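Local coordinates for protein DNMT2 (Spodoptera frugiperda, PDB 4H0N) that probably methylates cytosine 38 in the anticodon loop of tRNA(Asp) and cytosine in DNA, and is seen here with bound S-adenosyl-L-homocysteine, at residues D204-V209 with I306-C311. The protein carries 3 engineered substitutions. Residues are numbered along the deposited sequence; the frame is centred on the assembly and turned at random.
Sequences DEKFLV and ISMKQC
Phe207 and Met308 mark the nearest approach of the two backbones, with CA atoms 9.6 Å apart, so the 3-10 turn 205-207 and the first turn of helix 308-316 meet through side chains. Met308 spans the gap and makes the contact with its terminal methyl. With CG beside the backbone N and a second bend at chi2 (-48°), its chain is directed at the turn and its methyl rests against two neighbouring partners: CE lies 3.6 Å from Lys206 CE and 3.8 Å from Phe207 CZ. The Met308 side chain crosses those of Lys206 and Phe207 at about a right angle. Toward the ring the approach is oblique; Met308 SD stands 5.3 Å from the centroid of the Phe207 ring, a loose Met-aromatic contact. Lys206 also packs against its neighbour, its CG lying 3.8 Å above the plane of the Phe207 ring, offset toward the rim. The turn that presents this pair begins with an Asx turn, in which Lys206 N donates to Asp204 OD2 (3.1 Å) on its anti lone pair. Met308 follows Ser307, the N-cap residue of its helix. Pro287, at the start of helix 287-293, touches both Phe207 and Met308, and Phe207 is tied by a backbone hydrogen bond to Tyr284. Away from the cofactor pocket, this small surface contact is mainly apolar, using the CE methylene of Lys206 rather than its charge, and thus probably rests on dispersion, with the methionine only partly shielded from solvent.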
ATOM      1  N   ASP A 204      20.167 -10.296 -10.511  1.00 50.58           N
ATOM      2  CA  ASP A 204      21.130 -11.024  -9.695  1.00 48.62           C
ATOM      3  C   ASP A 204      20.565 -12.338  -9.149  1.00 46.08           C
ATOM      4  O   ASP A 204      19.375 -12.439  -8.837  1.00 44.10           O
ATOM      5  CB  ASP A 204      21.571 -10.128  -8.544  1.00 49.15           C
ATOM      6  CG  ASP A 204      22.885 -10.550  -7.949  1.00 58.68           C
ATOM      7  OD1 ASP A 204      23.905  -9.890  -8.246  1.00 63.35           O
ATOM      8  OD2 ASP A 204      22.892 -11.536  -7.179  1.00 59.25           O
ATOM      9  N   GLU A 205      21.430 -13.342  -9.026  1.00 54.53           N
ATOM     10  CA  GLU A 205      21.015 -14.660  -8.550  1.00 59.19           C
ATOM     11  C   GLU A 205      20.569 -14.669  -7.086  1.00 50.58           C
ATOM     12  O   GLU A 205      20.075 -15.682  -6.596  1.00 50.14           O
ATOM     13  CB  GLU A 205      22.129 -15.693  -8.762  1.00 84.70           C
ATOM     14  CG  GLU A 205      22.029 -16.466 -10.076  1.00 94.34           C
ATOM     15  CD  GLU A 205      22.688 -17.837 -10.006  1.00102.43           C
ATOM     16  OE1 GLU A 205      23.310 -18.152  -8.968  1.00105.42           O
ATOM     17  OE2 GLU A 205      22.578 -18.602 -10.988  1.00101.97           O
ATOM     18  N   LYS A 206      20.735 -13.552  -6.387  1.00 52.11           N
ATOM     19  CA  LYS A 206      20.337 -13.492  -4.984  1.00 52.53           C
ATOM     20  C   LYS A 206      18.817 -13.502  -4.815  1.00 51.95           C
ATOM     21  O   LYS A 206      18.308 -13.759  -3.723  1.00 50.42           O
ATOM     22  CB  LYS A 206      20.946 -12.270  -4.295  1.00 53.95           C
ATOM     23  CG  LYS A 206      20.233 -10.953  -4.570  1.00 53.00           C
ATOM     24  CD  LYS A 206      21.237  -9.887  -4.982  1.00 57.00           C
ATOM     25  CE  LYS A 206      20.955  -8.544  -4.337  1.00 55.06           C
ATOM     26  NZ  LYS A 206      21.946  -7.519  -4.771  1.00 55.01           N
ATOM     27  N   PHE A 207      18.096 -13.234  -5.898  1.00 43.99           N
ATOM     28  CA  PHE A 207      16.641 -13.169  -5.839  1.00 32.11           C
ATOM     29  C   PHE A 207      15.990 -14.511  -6.145  1.00 31.19           C
ATOM     30  O   PHE A 207      14.769 -14.654  -6.038  1.00 29.51           O
ATOM     31  CB  PHE A 207      16.110 -12.090  -6.778  1.00 32.03           C
ATOM     32  CG  PHE A 207      16.499 -10.701  -6.376  1.00 35.92           C
ATOM     33  CD1 PHE A 207      15.890 -10.085  -5.300  1.00 32.92           C
ATOM     34  CD2 PHE A 207      17.476 -10.012  -7.071  1.00 42.08           C
ATOM     35  CE1 PHE A 207      16.248  -8.809  -4.922  1.00 35.23           C
ATOM     36  CE2 PHE A 207      17.839  -8.732  -6.702  1.00 43.13           C
ATOM     37  CZ  PHE A 207      17.224  -8.131  -5.625  1.00 41.11           C
ATOM     38  N   LEU A 208      16.805 -15.489  -6.531  1.00 39.74           N
ATOM     39  CA  LEU A 208      16.304 -16.835  -6.789  1.00 39.00           C
ATOM     40  C   LEU A 208      15.707 -17.416  -5.520  1.00 34.33           C
ATOM     41  O   LEU A 208      16.276 -17.290  -4.440  1.00 41.16           O
ATOM     42  CB  LEU A 208      17.416 -17.745  -7.315  1.00 34.97           C
ATOM     43  CG  LEU A 208      17.730 -17.630  -8.807  1.00 36.58           C
ATOM     44  CD1 LEU A 208      19.042 -18.312  -9.124  1.00 39.68           C
ATOM     45  CD2 LEU A 208      16.610 -18.213  -9.654  1.00 35.85           C
ATOM     46  N   VAL A 209      14.546 -18.038  -5.655  1.00 30.30           N
ATOM     47  CA  VAL A 209      13.877 -18.652  -4.522  1.00 29.80           C
ATOM     48  C   VAL A 209      14.706 -19.830  -3.988  1.00 31.76           C
ATOM     49  O   VAL A 209      15.095 -20.724  -4.749  1.00 33.13           O
ATOM     50  CB  VAL A 209      12.452 -19.084  -4.916  1.00 28.65           C
ATOM     51  CG1 VAL A 209      11.753 -19.775  -3.769  1.00 28.74           C
ATOM     52  CG2 VAL A 209      11.659 -17.873  -5.374  1.00 27.08           C
ATOM     53  N   ILE A 306      19.761  -0.067   3.426  1.00 61.16           N
ATOM     54  CA  ILE A 306      18.770  -0.943   4.047  1.00 58.71           C
ATOM     55  C   ILE A 306      18.719  -2.306   3.344  1.00 56.12           C
ATOM     56  O   ILE A 306      18.894  -2.405   2.126  1.00 54.21           O
ATOM     57  CB  ILE A 306      17.368  -0.273   4.155  1.00 47.51           C
ATOM     58  CG1 ILE A 306      16.386  -0.847   3.131  1.00 39.45           C
ATOM     59  CG2 ILE A 306      17.485   1.249   4.049  1.00 51.04           C
ATOM     60  CD1 ILE A 306      15.900   0.152   2.115  1.00 36.22           C
ATOM     61  N   SER A 307      18.491  -3.355   4.127  1.00 45.00           N
ATOM     62  CA  SER A 307      18.559  -4.727   3.637  1.00 40.85           C
ATOM     63  C   SER A 307      17.350  -5.113   2.807  1.00 41.28           C
ATOM     64  O   SER A 307      16.345  -4.403   2.785  1.00 38.33           O
ATOM     65  CB  SER A 307      18.649  -5.687   4.814  1.00 44.23           C
ATOM     66  OG  SER A 307      17.485  -5.584   5.618  1.00 44.55           O
ATOM     67  N   MET A 308      17.450  -6.262   2.146  1.00 39.03           N
ATOM     68  CA  MET A 308      16.349  -6.795   1.353  1.00 41.28           C
ATOM     69  C   MET A 308      15.102  -7.056   2.193  1.00 37.85           C
ATOM     70  O   MET A 308      13.989  -6.748   1.768  1.00 29.61           O
ATOM     71  CB  MET A 308      16.774  -8.081   0.637  1.00 45.73           C
ATOM     72  CG  MET A 308      17.790  -7.860  -0.460  1.00 43.56           C
ATOM     73  SD  MET A 308      17.281  -6.511  -1.533  1.00 69.53           S
ATOM     74  CE  MET A 308      18.700  -6.371  -2.612  1.00 91.83           C
ATOM     75  N   LYS A 309      15.288  -7.627   3.381  1.00 53.48           N
ATOM     76  CA  LYS A 309      14.159  -7.984   4.233  1.00 52.39           C
ATOM     77  C   LYS A 309      13.421  -6.741   4.728  1.00 55.61           C
ATOM     78  O   LYS A 309      12.194  -6.734   4.826  1.00 58.95           O
ATOM     79  CB  LYS A 309      14.617  -8.859   5.400  1.00 62.13           C
ATOM     80  CG  LYS A 309      15.212 -10.200   4.970  1.00 75.78           C
ATOM     81  CD  LYS A 309      14.169 -11.119   4.331  1.00 79.93           C
ATOM     82  CE  LYS A 309      14.768 -12.475   3.956  1.00 79.61           C
ATOM     83  NZ  LYS A 309      14.954 -12.620   2.483  1.00 72.61           N
ATOM     84  N   GLN A 310      14.180  -5.696   5.022  1.00 49.70           N
ATOM     85  CA  GLN A 310      13.635  -4.406   5.367  1.00 44.37           C
ATOM     86  C   GLN A 310      12.858  -3.829   4.211  1.00 48.49           C
ATOM     87  O   GLN A 310      11.802  -3.263   4.391  1.00 51.09           O
ATOM     88  CB  GLN A 310      14.761  -3.424   5.649  1.00 45.33           C
ATOM     89  CG  GLN A 310      14.839  -2.842   7.039  1.00 56.46           C
ATOM     90  CD  GLN A 310      16.206  -3.077   7.662  1.00 69.49           C
ATOM     91  OE1 GLN A 310      16.469  -2.641   8.780  1.00 79.20           O
ATOM     92  NE2 GLN A 310      17.095  -3.754   6.922  1.00 68.84           N
ATOM     93  N   CYS A 311      13.421  -3.963   3.023  1.00 46.12           N
ATOM     94  CA  CYS A 311      12.833  -3.459   1.779  1.00 41.42           C
ATOM     95  C   CYS A 311      11.441  -4.027   1.548  1.00 37.96           C
ATOM     96  O   CYS A 311      10.481  -3.291   1.310  1.00 24.39           O
ATOM     97  CB  CYS A 311      13.706  -3.832   0.577  1.00 44.61           C
ATOM     98  SG  CYS A 311      15.170  -2.806   0.316  1.00 61.68           S
TER